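PDB 4BAX: glutamine synthetase from Streptomyces coelicolor, which belongs to the glutamine synthetase family, pairing an N-terminal beta-grasp domain with a larger catalytic domain in an assembly of ten subunits. Local coordinates for residues Ile9-Asp12 with Thr17-Leu20; Glu80-Asp85 with Pro90-Ala95; Lys238-Gly243 with Gly310-Arg315; Ala246-Ala251 with Val298-Gln303. All coordinates share one frame; numbering follows the deposited sequence.

Contact 1: Ile9-Asp12 with Thr17-Leu20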
loop_
_atom_site.group_PDB
_atom_site.type_symbol
_atom_site.label_atom_id
_atom_site.label_comp_id
_atom_site.label_asym_id
_atom_site.label_seq_id
_atom_site.Cartn_x
_atom_site.Cartn_y
_atom_site.Cartn_z
ATOM N N ILE A 9 0.651 16.852 38.591
ATOM C CA ILE A 9 0.333 17.611 37.401
ATOM C C ILE A 9 0.541 19.080 37.701
ATOM O O ILE A 9 0.143 19.568 38.772
ATOM C CB ILE A 9 -1.140 17.330 36.941
ATOM C CG1 ILE A 9 -1.263 15.859 36.494
ATOM C CG2 ILE A 9 -1.597 18.245 35.817
ATOM C CD1 ILE A 9 -2.687 15.241 36.612
ATOM N N TRP A 10 1.189 19.790 36.788
ATOM C CA TRP A 10 1.334 21.221 36.990
ATOM C C TRP A 10 1.283 21.964 35.661
ATOM O O TRP A 10 1.240 21.331 34.609
ATOM C CB TRP A 10 2.589 21.573 37.803
ATOM C CG TRP A 10 3.904 21.426 37.064
ATOM C CD1 TRP A 10 4.614 22.426 36.457
ATOM C CD2 TRP A 10 4.675 20.226 36.885
ATOM N NE1 TRP A 10 5.772 21.922 35.905
ATOM C CE2 TRP A 10 5.836 20.578 36.152
ATOM C CE3 TRP A 10 4.494 18.890 37.258
ATOM C CZ2 TRP A 10 6.814 19.644 35.794
ATOM C CZ3 TRP A 10 5.475 17.956 36.896
ATOM C CH2 TRP A 10 6.616 18.340 36.177
ATOM N N ILE A 11 1.231 23.296 35.732
ATOM C CA ILE A 11 1.222 24.165 34.563
ATOM C C ILE A 11 2.568 24.876 34.478
ATOM O O ILE A 11 3.067 25.393 35.474
ATOM C CB ILE A 11 0.075 25.167 34.640
ATOM C CG1 ILE A 11 -1.247 24.430 34.441
ATOM C CG2 ILE A 11 0.190 26.240 33.563
ATOM C CD1 ILE A 11 -2.124 24.479 35.648
ATOM N N ASP A 12 3.159 24.888 33.285
ATOM C CA ASP A 12 4.479 25.486 33.113
ATOM C C ASP A 12 4.473 27.007 32.847
ATOM O O ASP A 12 3.472 27.698 33.073
ATOM C CB ASP A 12 5.349 24.701 32.118
ATOM C CG ASP A 12 4.897 24.846 30.676
ATOM O OD1 ASP A 12 4.108 25.763 30.356
ATOM O OD2 ASP A 12 5.310 24.000 29.855
ATOM N N THR A 17 1.054 30.536 25.546
ATOM C CA THR A 17 0.123 29.689 26.287
ATOM C C THR A 17 0.885 28.613 27.033
ATOM O O THR A 17 1.607 27.819 26.425
ATOM C CB THR A 17 -0.903 29.054 25.365
ATOM O OG1 THR A 17 -1.621 30.099 24.692
ATOM C CG2 THR A 17 -1.887 28.245 26.171
ATOM N N ALA A 18 0.647 28.548 28.340
ATOM C CA ALA A 18 1.297 27.583 29.213
ATOM C C ALA A 18 0.757 26.187 29.011
ATOM O O ALA A 18 -0.401 26.008 28.629
ATOM C CB ALA A 18 1.175 28.010 30.666
ATOM N N LYS A 19 1.600 25.208 29.337
ATOM C CA LYS A 19 1.308 23.800 29.100
ATOM C C LYS A 19 1.316 22.966 30.377
ATOM O O LYS A 19 1.981 23.300 31.379
ATOM C CB LYS A 19 2.319 23.216 28.120
ATOM C CG LYS A 19 2.548 24.060 26.865
ATOM C CD LYS A 19 3.755 23.552 26.069
ATOM C CE LYS A 19 3.729 22.024 25.839
ATOM N NZ LYS A 19 2.819 21.571 24.735
ATOM N N LEU A 20 0.533 21.899 30.339
ATOM C CA LEU A 20 0.490 20.917 31.409
ATOM C C LEU A 20 1.753 20.048 31.420
ATOM O O LEU A 20 2.306 19.735 30.372
ATOM C CB LEU A 20 -0.750 20.048 31.314
ATOM C CG LEU A 20 -2.046 20.757 31.634
ATOM C CD1 LEU A 20 -3.156 20.106 30.833
ATOM C CD2 LEU A 20 -2.327 20.699 33.149
#

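Contact 2: Glu80-Asp85 with Pro90-Ala95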
loop_
_atom_site.group_PDB
_atom_site.type_symbol
_atom_site.label_atom_id
_atom_site.label_comp_id
_atom_site.label_asym_id
_atom_site.label_seq_id
_atom_site.Cartn_x
_atom_site.Cartn_y
_atom_site.Cartn_z
ATOM N N GLU A 80 0.728 23.645 42.531
ATOM C CA GLU A 80 1.128 24.970 42.101
ATOM C C GLU A 80 2.640 24.984 42.188
ATOM O O GLU A 80 3.235 24.180 42.927
ATOM C CB GLU A 80 0.484 26.075 42.949
ATOM C CG GLU A 80 0.981 26.108 44.395
ATOM C CD GLU A 80 0.345 27.239 45.204
ATOM O OE1 GLU A 80 -0.387 28.053 44.590
ATOM O OE2 GLU A 80 0.573 27.316 46.441
ATOM N N VAL A 81 3.254 25.916 41.472
ATOM C CA VAL A 81 4.705 25.932 41.357
ATOM C C VAL A 81 5.260 27.040 42.237
ATOM O O VAL A 81 4.805 28.196 42.189
ATOM C CB VAL A 81 5.158 26.113 39.883
ATOM C CG1 VAL A 81 6.674 26.072 39.759
ATOM C CG2 VAL A 81 4.534 25.029 39.008
ATOM N N LEU A 82 6.259 26.678 43.036
ATOM C CA LEU A 82 6.857 27.626 43.951
ATOM C C LEU A 82 8.339 27.736 43.703
ATOM O O LEU A 82 8.967 26.789 43.217
ATOM C CB LEU A 82 6.644 27.183 45.394
ATOM C CG LEU A 82 5.206 26.853 45.774
ATOM C CD1 LEU A 82 5.193 26.495 47.252
ATOM C CD2 LEU A 82 4.235 27.989 45.446
ATOM N N ASP A 83 8.891 28.883 44.103
ATOM C CA ASP A 83 10.326 29.080 44.129
ATOM C C ASP A 83 10.835 28.278 45.319
ATOM O O ASP A 83 10.033 27.840 46.149
ATOM C CB ASP A 83 10.640 30.573 44.315
ATOM C CG ASP A 83 10.607 31.372 42.991
ATOM O OD1 ASP A 83 10.996 30.823 41.934
ATOM O OD2 ASP A 83 10.210 32.565 43.013
ATOM N N THR A 84 12.155 28.124 45.426
ATOM C CA THR A 84 12.776 27.345 46.517
ATOM C C THR A 84 12.503 27.931 47.911
ATOM O O THR A 84 12.576 27.230 48.915
ATOM C CB THR A 84 14.306 27.195 46.302
ATOM O OG1 THR A 84 14.887 28.490 46.105
ATOM C CG2 THR A 84 14.581 26.355 45.061
ATOM N N ASP A 85 12.165 29.214 47.955
ATOM C CA ASP A 85 11.818 29.890 49.200
ATOM C C ASP A 85 10.320 29.731 49.493
ATOM O O ASP A 85 9.761 30.453 50.312
ATOM C CB ASP A 85 12.222 31.373 49.152
ATOM C CG ASP A 85 11.491 32.159 48.057
ATOM O OD1 ASP A 85 10.643 31.574 47.338
ATOM O OD2 ASP A 85 11.798 33.362 47.884
ATOM N N PRO A 90 6.868 32.869 39.230
ATOM C CA PRO A 90 6.209 33.848 38.345
ATOM C C PRO A 90 5.143 33.226 37.425
ATOM O O PRO A 90 4.147 33.880 37.115
ATOM C CB PRO A 90 7.373 34.396 37.522
ATOM C CG PRO A 90 8.535 34.320 38.447
ATOM C CD PRO A 90 8.328 33.060 39.261
ATOM N N SER A 91 5.338 31.973 37.024
ATOM C CA SER A 91 4.355 31.268 36.213
ATOM C C SER A 91 3.064 30.987 36.979
ATOM O O SER A 91 2.019 30.762 36.360
ATOM C CB SER A 91 4.938 29.970 35.658
ATOM O OG SER A 91 5.609 29.258 36.677
ATOM N N ASN A 92 3.136 30.975 38.314
ATOM C CA ASN A 92 1.977 30.638 39.148
ATOM C C ASN A 92 0.874 31.691 39.023
ATOM O O ASN A 92 1.099 32.843 39.366
ATOM C CB ASN A 92 2.431 30.476 40.599
ATOM C CG ASN A 92 1.324 29.987 41.533
ATOM O OD1 ASN A 92 0.134 30.253 41.328
ATOM N ND2 ASN A 92 1.725 29.303 42.592
ATOM N N THR A 93 -0.297 31.287 38.515
ATOM C CA THR A 93 -1.434 32.202 38.301
ATOM C C THR A 93 -2.569 31.887 39.244
ATOM O O THR A 93 -3.538 32.660 39.362
ATOM C CB THR A 93 -1.972 32.168 36.837
ATOM O OG1 THR A 93 -2.468 30.857 36.525
ATOM C CG2 THR A 93 -0.893 32.601 35.836
ATOM N N ARG A 94 -2.426 30.756 39.933
ATOM C CA ARG A 94 -3.388 30.347 40.955
ATOM C C ARG A 94 -3.347 31.267 42.154
ATOM O O ARG A 94 -4.395 31.624 42.687
ATOM C CB ARG A 94 -3.131 28.900 41.386
ATOM C CG ARG A 94 -4.348 28.203 41.907
ATOM C CD ARG A 94 -3.979 27.006 42.745
ATOM N NE ARG A 94 -5.173 26.316 43.223
ATOM C CZ ARG A 94 -5.564 26.327 44.492
ATOM N NH1 ARG A 94 -4.844 27.010 45.379
ATOM N NH2 ARG A 94 -6.668 25.674 44.871
ATOM N N ALA A 95 -2.144 31.688 42.536
ATOM C CA ALA A 95 -1.959 32.454 43.764
ATOM C C ALA A 95 -2.688 33.795 43.707
ATOM O O ALA A 95 -3.205 34.262 44.724
ATOM C CB ALA A 95 -0.469 32.641 44.078
#

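Contact 3: Lys238-Gly243 with Gly310-Arg315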
loop_
_atom_site.group_PDB
_atom_site.type_symbol
_atom_site.label_atom_id
_atom_site.label_comp_id
_atom_site.label_asym_id
_atom_site.label_seq_id
_atom_site.Cartn_x
_atom_site.Cartn_y
_atom_site.Cartn_z
ATOM N N LYS A 238 -24.144 35.961 44.813
ATOM C CA LYS A 238 -25.385 35.702 45.545
ATOM C C LYS A 238 -26.429 36.760 45.156
ATOM O O LYS A 238 -27.601 36.435 44.907
ATOM C CB LYS A 238 -25.130 35.728 47.048
ATOM C CG LYS A 238 -26.306 35.281 47.910
ATOM C CD LYS A 238 -26.014 35.462 49.414
ATOM C CE LYS A 238 -25.755 36.936 49.781
ATOM N NZ LYS A 238 -26.963 37.832 49.751
ATOM N N ALA A 239 -25.977 38.014 45.061
ATOM C CA ALA A 239 -26.826 39.128 44.652
ATOM C C ALA A 239 -27.373 38.967 43.228
ATOM O O ALA A 239 -28.549 39.239 42.961
ATOM C CB ALA A 239 -26.062 40.443 44.779
ATOM N N MET A 240 -26.533 38.497 42.321
ATOM C CA MET A 240 -26.962 38.270 40.948
ATOM C C MET A 240 -28.011 37.152 40.866
ATOM O O MET A 240 -28.965 37.224 40.095
ATOM C CB MET A 240 -25.760 37.968 40.062
ATOM C CG MET A 240 -24.872 39.185 39.870
ATOM S SD MET A 240 -23.271 38.770 39.157
ATOM C CE MET A 240 -23.762 38.438 37.445
ATOM N N ARG A 241 -27.826 36.111 41.667
ATOM C CA ARG A 241 -28.815 35.041 41.747
ATOM C C ARG A 241 -30.118 35.507 42.402
ATOM O O ARG A 241 -31.182 34.928 42.182
ATOM C CB ARG A 241 -28.262 33.793 42.439
ATOM C CG ARG A 241 -26.902 33.362 41.950
ATOM C CD ARG A 241 -26.460 32.051 42.586
ATOM N NE ARG A 241 -25.610 32.303 43.759
ATOM C CZ ARG A 241 -24.328 32.682 43.702
ATOM N NH1 ARG A 241 -23.726 32.895 42.519
ATOM N NH2 ARG A 241 -23.648 32.877 44.831
ATOM N N GLU A 242 -30.006 36.527 43.248
ATOM C CA GLU A 242 -31.175 37.125 43.888
ATOM C C GLU A 242 -31.950 38.172 43.078
ATOM O O GLU A 242 -33.179 38.195 43.137
ATOM C CB GLU A 242 -30.843 37.619 45.312
ATOM C CG GLU A 242 -30.885 36.458 46.334
ATOM C CD GLU A 242 -30.036 36.685 47.587
ATOM O OE1 GLU A 242 -29.736 37.851 47.920
ATOM O OE2 GLU A 242 -29.654 35.689 48.243
ATOM N N GLY A 243 -31.251 39.048 42.354
ATOM C CA GLY A 243 -31.924 40.153 41.684
ATOM C C GLY A 243 -31.277 40.665 40.407
ATOM O O GLY A 243 -30.079 40.490 40.175
ATOM N N GLY A 310 -30.335 35.448 38.140
ATOM C CA GLY A 310 -29.552 34.484 37.386
ATOM C C GLY A 310 -28.057 34.742 37.342
ATOM O O GLY A 310 -27.416 34.975 38.375
ATOM N N TYR A 311 -27.495 34.623 36.140
ATOM C CA TYR A 311 -26.054 34.774 35.889
ATOM C C TYR A 311 -25.880 35.503 34.573
ATOM O O TYR A 311 -26.853 35.750 33.860
ATOM C CB TYR A 311 -25.385 33.393 35.796
ATOM C CG TYR A 311 -25.965 32.530 34.687
ATOM C CD1 TYR A 311 -27.189 31.876 34.866
ATOM C CD2 TYR A 311 -25.353 32.427 33.438
ATOM C CE1 TYR A 311 -27.760 31.101 33.854
ATOM C CE2 TYR A 311 -25.922 31.638 32.413
ATOM C CZ TYR A 311 -27.133 30.981 32.628
ATOM O OH TYR A 311 -27.739 30.193 31.652
ATOM N N ILE A 312 -24.633 35.784 34.216
ATOM C CA ILE A 312 -24.347 36.315 32.892
ATOM C C ILE A 312 -23.337 35.398 32.219
ATOM O O ILE A 312 -22.577 34.692 32.894
ATOM C CB ILE A 312 -23.813 37.777 32.926
ATOM C CG1 ILE A 312 -22.492 37.861 33.688
ATOM C CG2 ILE A 312 -24.847 38.727 33.522
ATOM C CD1 ILE A 312 -21.901 39.269 33.734
ATOM N N GLU A 313 -23.303 35.446 30.892
ATOM C CA GLU A 313 -22.425 34.595 30.114
ATOM C C GLU A 313 -21.442 35.460 29.352
ATOM O O GLU A 313 -21.826 36.292 28.531
ATOM C CB GLU A 313 -23.252 33.751 29.143
ATOM C CG GLU A 313 -22.414 32.991 28.127
ATOM C CD GLU A 313 -23.268 32.327 27.054
ATOM O OE1 GLU A 313 -23.716 33.039 26.123
ATOM O OE2 GLU A 313 -23.462 31.091 27.123
ATOM N N ASP A 314 -20.164 35.259 29.642
ATOM C CA ASP A 314 -19.110 35.942 28.924
ATOM C C ASP A 314 -18.662 35.065 27.767
ATOM O O ASP A 314 -18.082 33.989 27.986
ATOM C CB ASP A 314 -17.934 36.222 29.863
ATOM C CG ASP A 314 -16.914 37.183 29.258
ATOM O OD1 ASP A 314 -16.919 37.341 28.018
ATOM O OD2 ASP A 314 -16.096 37.776 30.008
ATOM N N ARG A 315 -18.936 35.526 26.543
ATOM C CA ARG A 315 -18.670 34.729 25.346
ATOM C C ARG A 315 -17.275 34.995 24.739
ATOM O O ARG A 315 -16.902 34.363 23.749
ATOM C CB ARG A 315 -19.765 34.977 24.304
ATOM C CG ARG A 315 -21.181 34.754 24.838
ATOM C CD ARG A 315 -22.247 35.162 23.820
ATOM N NE ARG A 315 -22.160 34.340 22.615
ATOM C CZ ARG A 315 -22.707 33.127 22.486
ATOM N NH1 ARG A 315 -23.423 32.600 23.480
ATOM N NH2 ARG A 315 -22.568 32.446 21.347
#

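Contact 4: Ala246-Ala251 with Val298-Gln303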
loop_
_atom_site.group_PDB
_atom_site.type_symbol
_atom_site.label_atom_id
_atom_site.label_comp_id
_atom_site.label_asym_id
_atom_site.label_seq_id
_atom_site.Cartn_x
_atom_site.Cartn_y
_atom_site.Cartn_z
ATOM N N ALA A 246 -28.228 43.684 40.132
ATOM C CA ALA A 246 -26.857 43.216 40.255
ATOM C C ALA A 246 -26.356 42.655 38.922
ATOM O O ALA A 246 -25.196 42.849 38.560
ATOM C CB ALA A 246 -26.759 42.164 41.365
ATOM N N ILE A 247 -27.247 42.002 38.180
ATOM C CA ILE A 247 -26.926 41.450 36.856
ATOM C C ILE A 247 -26.526 42.548 35.884
ATOM O O ILE A 247 -25.521 42.433 35.191
ATOM C CB ILE A 247 -28.136 40.674 36.266
ATOM C CG1 ILE A 247 -28.461 39.418 37.083
ATOM C CG2 ILE A 247 -27.892 40.312 34.804
ATOM C CD1 ILE A 247 -27.817 38.154 36.570
ATOM N N ILE A 248 -27.295 43.633 35.860
ATOM C CA ILE A 248 -26.974 44.765 34.999
ATOM C C ILE A 248 -25.672 45.430 35.402
ATOM O O ILE A 248 -24.873 45.787 34.541
ATOM C CB ILE A 248 -28.124 45.801 34.962
ATOM C CG1 ILE A 248 -29.407 45.120 34.482
ATOM C CG2 ILE A 248 -27.798 46.958 34.031
ATOM C CD1 ILE A 248 -29.222 44.355 33.164
ATOM N N THR A 249 -25.433 45.556 36.706
ATOM C CA THR A 249 -24.197 46.170 37.187
ATOM C C THR A 249 -22.980 45.362 36.744
ATOM O O THR A 249 -21.996 45.919 36.235
ATOM C CB THR A 249 -24.182 46.270 38.743
ATOM O OG1 THR A 249 -25.396 46.871 39.221
ATOM C CG2 THR A 249 -22.986 47.077 39.233
ATOM N N ALA A 250 -23.071 44.039 36.885
ATOM C CA ALA A 250 -21.981 43.176 36.478
ATOM C C ALA A 250 -21.726 43.321 34.973
ATOM O O ALA A 250 -20.590 43.602 34.577
ATOM C CB ALA A 250 -22.272 41.710 36.865
ATOM N N ALA A 251 -22.786 43.296 34.161
ATOM C CA ALA A 251 -22.648 43.430 32.705
ATOM C C ALA A 251 -22.096 44.789 32.308
ATOM O O ALA A 251 -21.265 44.882 31.408
ATOM C CB ALA A 251 -23.986 43.145 31.979
ATOM N N VAL A 298 -20.974 39.839 25.971
ATOM C CA VAL A 298 -21.577 39.166 27.098
ATOM C C VAL A 298 -23.074 38.991 26.852
ATOM O O VAL A 298 -23.774 39.932 26.467
ATOM C CB VAL A 298 -21.351 39.969 28.391
ATOM C CG1 VAL A 298 -22.357 39.592 29.467
ATOM C CG2 VAL A 298 -19.928 39.802 28.854
ATOM N N ARG A 299 -23.570 37.785 27.092
ATOM C CA ARG A 299 -24.983 37.536 26.893
ATOM C C ARG A 299 -25.737 37.339 28.222
ATOM O O ARG A 299 -25.238 36.688 29.152
ATOM C CB ARG A 299 -25.194 36.320 25.982
ATOM C CG ARG A 299 -26.650 35.873 25.926
ATOM C CD ARG A 299 -26.897 34.761 24.941
ATOM N NE ARG A 299 -26.527 33.461 25.484
ATOM C CZ ARG A 299 -27.017 32.308 25.034
ATOM N NH1 ARG A 299 -27.914 32.310 24.050
ATOM N NH2 ARG A 299 -26.630 31.154 25.574
ATOM N N ILE A 300 -26.927 37.934 28.294
ATOM C CA ILE A 300 -27.886 37.661 29.357
ATOM C C ILE A 300 -28.957 36.729 28.824
ATOM O O ILE A 300 -29.796 37.135 28.010
ATOM C CB ILE A 300 -28.576 38.953 29.847
ATOM C CG1 ILE A 300 -27.558 39.887 30.510
ATOM C CG2 ILE A 300 -29.721 38.622 30.799
ATOM C CD1 ILE A 300 -27.919 41.338 30.410
ATOM N N PRO A 301 -28.982 35.495 29.343
ATOM C CA PRO A 301 -29.914 34.475 28.860
ATOM C C PRO A 301 -31.350 34.925 29.078
ATOM O O PRO A 301 -31.631 35.687 30.007
ATOM C CB PRO A 301 -29.587 33.261 29.739
ATOM C CG PRO A 301 -28.199 33.502 30.228
ATOM C CD PRO A 301 -28.131 34.986 30.432
ATOM N N TRP A 302 -32.244 34.480 28.212
ATOM C CA TRP A 302 -33.632 34.918 28.262
ATOM C C TRP A 302 -34.305 34.518 29.598
ATOM O O TRP A 302 -35.168 35.250 30.095
ATOM C CB TRP A 302 -34.416 34.392 27.048
ATOM C CG TRP A 302 -34.542 32.906 26.999
ATOM C CD1 TRP A 302 -33.662 32.024 26.429
ATOM C CD2 TRP A 302 -35.627 32.118 27.510
ATOM N NE1 TRP A 302 -34.120 30.736 26.580
ATOM C CE2 TRP A 302 -35.325 30.763 27.233
ATOM C CE3 TRP A 302 -36.820 32.422 28.181
ATOM C CZ2 TRP A 302 -36.176 29.715 27.606
ATOM C CZ3 TRP A 302 -37.665 31.379 28.547
ATOM C CH2 TRP A 302 -37.339 30.042 28.255
ATOM N N GLN A 303 -33.911 33.371 30.172
ATOM C CA GLN A 303 -34.469 32.920 31.451
ATOM C C GLN A 303 -34.085 33.881 32.553
ATOM O O GLN A 303 -34.863 34.113 33.475
ATOM C CB GLN A 303 -33.955 31.529 31.836
ATOM C CG GLN A 303 -34.184 30.418 30.837
ATOM C CD GLN A 303 -32.973 30.160 29.964
ATOM O OE1 GLN A 303 -32.186 31.070 29.681
ATOM N NE2 GLN A 303 -32.823 28.914 29.522
#

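Contact 1: Ile9-Asp12 with Thr17-Leu20
Ile9 and Leu20 meet at the loop end of the beta hairpin that joins strands 3-11 and 20-28 of the beta-grasp domain. CG2 of Ile9 lies 3.7 Å from CD2 of Leu20, the two side chains crossing at a slant on the face that helix 190-210 covers with Trp198, Trp202 and Tyr205. Trp10 sends its indole away, to stack on Phe42, and contributes its backbone instead: Trp10 O receives a CA-H...O contact from Leu20 CA. Ile11 forms an antiparallel non-hydrogen-bonded pair with Leu20, and their side chains run alongside each other. The branches of Ile11 divide the work. Ile11 CG1 faces Leu20 CD2 at 4.1 Å, whereas Ile11 CG2, anti to the backbone N because chi1 is -70°, reaches Ala18 CB at 3.5 Å. Asp12 closes the loop with two bonds to one residue. Asp12 N donates to Lys19 O over 2.7 Å, and the Asp12 carboxylate folds back between its own N and carbonyl carbon (chi1 72°) to take the backbone N-H of Lys19. OD2 of the same carboxylate is salt-bridged to Arg21 and hydrogen-bonded to Thr14, so both oxygens are engaged and the group's rotation is fixed. The amine of Lys19 leads away to a salt bridge with Glu148 of a second subunit. Lys19 N meets Asp12 OD1 at 2.8 Å along a nearly straight N-H path, but from 48° above the carboxylate plane.

Contact 2: Glu80-Asp85 with Pro90-Ala95
Asn92 reaches from just before helix 94-103 to Glu80 and Val81 at the end of strand 75-82, and so ties the entry to the helix, through a side-chain capping bond, to the central strand of the beta-grasp sheet. Asn92 CB lies 3.7 Å from Val81 O. With chi1 at -174°, CG stands anti to the backbone N and carries the amide over the strand. There the two ends of the amide serve different partners. Asn92 ND2 spends its hydrogens on the strand: one bond runs to Glu80 OE1 over 3.2 Å, almost straight and in the amide plane, and the other to Val81 O over 3.3 Å, where the donor sits above the carbonyl plane. Gripped twice, the amide is held in one rotation, its plane turned 63° from the Glu80 carboxylate, which is met on its face. Leu82 CD2 flanks the same nitrogen. Arg94 also passes near Glu80 OE1, but its guanidinium is salt-bridged to Asp195 and lies beyond contact with that carboxylate. The other branch of the amide turns back to the helix: Asn92 OD1 accepts the backbone N-H of Ala95 at 3.0 Å, the donor tilted 34° from the carbonyl plane.

Contact 3: Lys238-Gly243 with Gly310-Arg315
Gly310 is hydrogen-bonded to Met240, joining the short helix 238-242 to the chain just before strand 312-314, in the alpha/beta packing of the catalytic domain. Gly310 N donates to Met240 O over 3.0 Å, the donor tilted 29° from the carbonyl plane. The glycine's backbone angles lie in a region that residues with a side chain rarely enter, and this turn sets its N-H against the helix while its own carbonyl lies beside Met240 CB and Arg241 CG. Arg241 then carries its guanidinium away, to Ser236 and to the carbonyl of Glu108. Past Tyr311, whose ring points off toward Pro301, the chain becomes strand and Ile312 supplies the apolar half of the contact. The Met240 chain bends at chi3 (74°), which brings its methyl CE across to Ile312 CG1 at 4.0 Å and to CG2 at 4.1 Å. The two side chains cross at about a right angle, so a single methyl lodges against both branches of the isoleucine. Ala246, Ile247 and Ala250 of the following helix complete this buried patch. Farther along, clear of the helix, Glu313 OE1 lies at the edge of the Arg315 guanidinium, in its plane, 2.7 Å from Arg315 NH1, which approaches from above the carboxylate plane; the same oxygen also takes Arg299 NE.

Contact 4: Ala246-Ala251 with Val298-Gln303
Ile247, Ile248 and Ile300 all hold CG1 beside the backbone N and CG2 anti to it, with chi1 between -58° and -66°. On Ile247 this turns the CG2 methyl to the strand, where it rests 4.3 Å from Ile300 CG1. Ile248 starts out directed away from the strand, but a bent chi2 of -52° swings its CD1 back until it meets CD1 of Ile300, also at 4.3 Å. Ile300 is thus touched at two successive carbons by neighbouring residues of one helix. One turn on from Ile247, Ala251 CB is directed toward the strand and stops 4.6 Å from Ile300 CD1. Val298, two residues before Ile300 and on the same side of the strand, is also directed at the helix, as expected of alternating strand residues. The contact is wholly apolar and small, burying 147 Å² in all. Tyr289 packs on Ile248, Ala251, Val298 and Ile300 alike, while Met240 and Ile312 both lie against Ile247. Helix 244-253 lies in this way against one face of the sheet formed by strands 289-291, 298-300 and 312-314, the helix-on-sheet layering of the catalytic domain.

How the contacts relate
The four contacts form two clusters. Contacts 1 and 2, with centres 12 Å apart, sit on neighbouring strands 3-11 and 75-82 of the beta-grasp sheet and touch where Trp10 CD1 meets Val81 CG2 at 3.6 Å. Contacts 3 and 4 lie across the chain's centre from contact 1, their nearest atoms about 16 Å and 21 Å from both contacts 1 and 2. Their own centres are 6 Å apart, and a salt bridge of 2.9 Å from Arg299 NE to Glu313 OE1 links their adjacent antiparallel strands. In sequence, contact 4 falls within contact 3. A bound sodium ion lies about 4 Å from the side chain of Lys19 in contact 1, which also faces a second subunit.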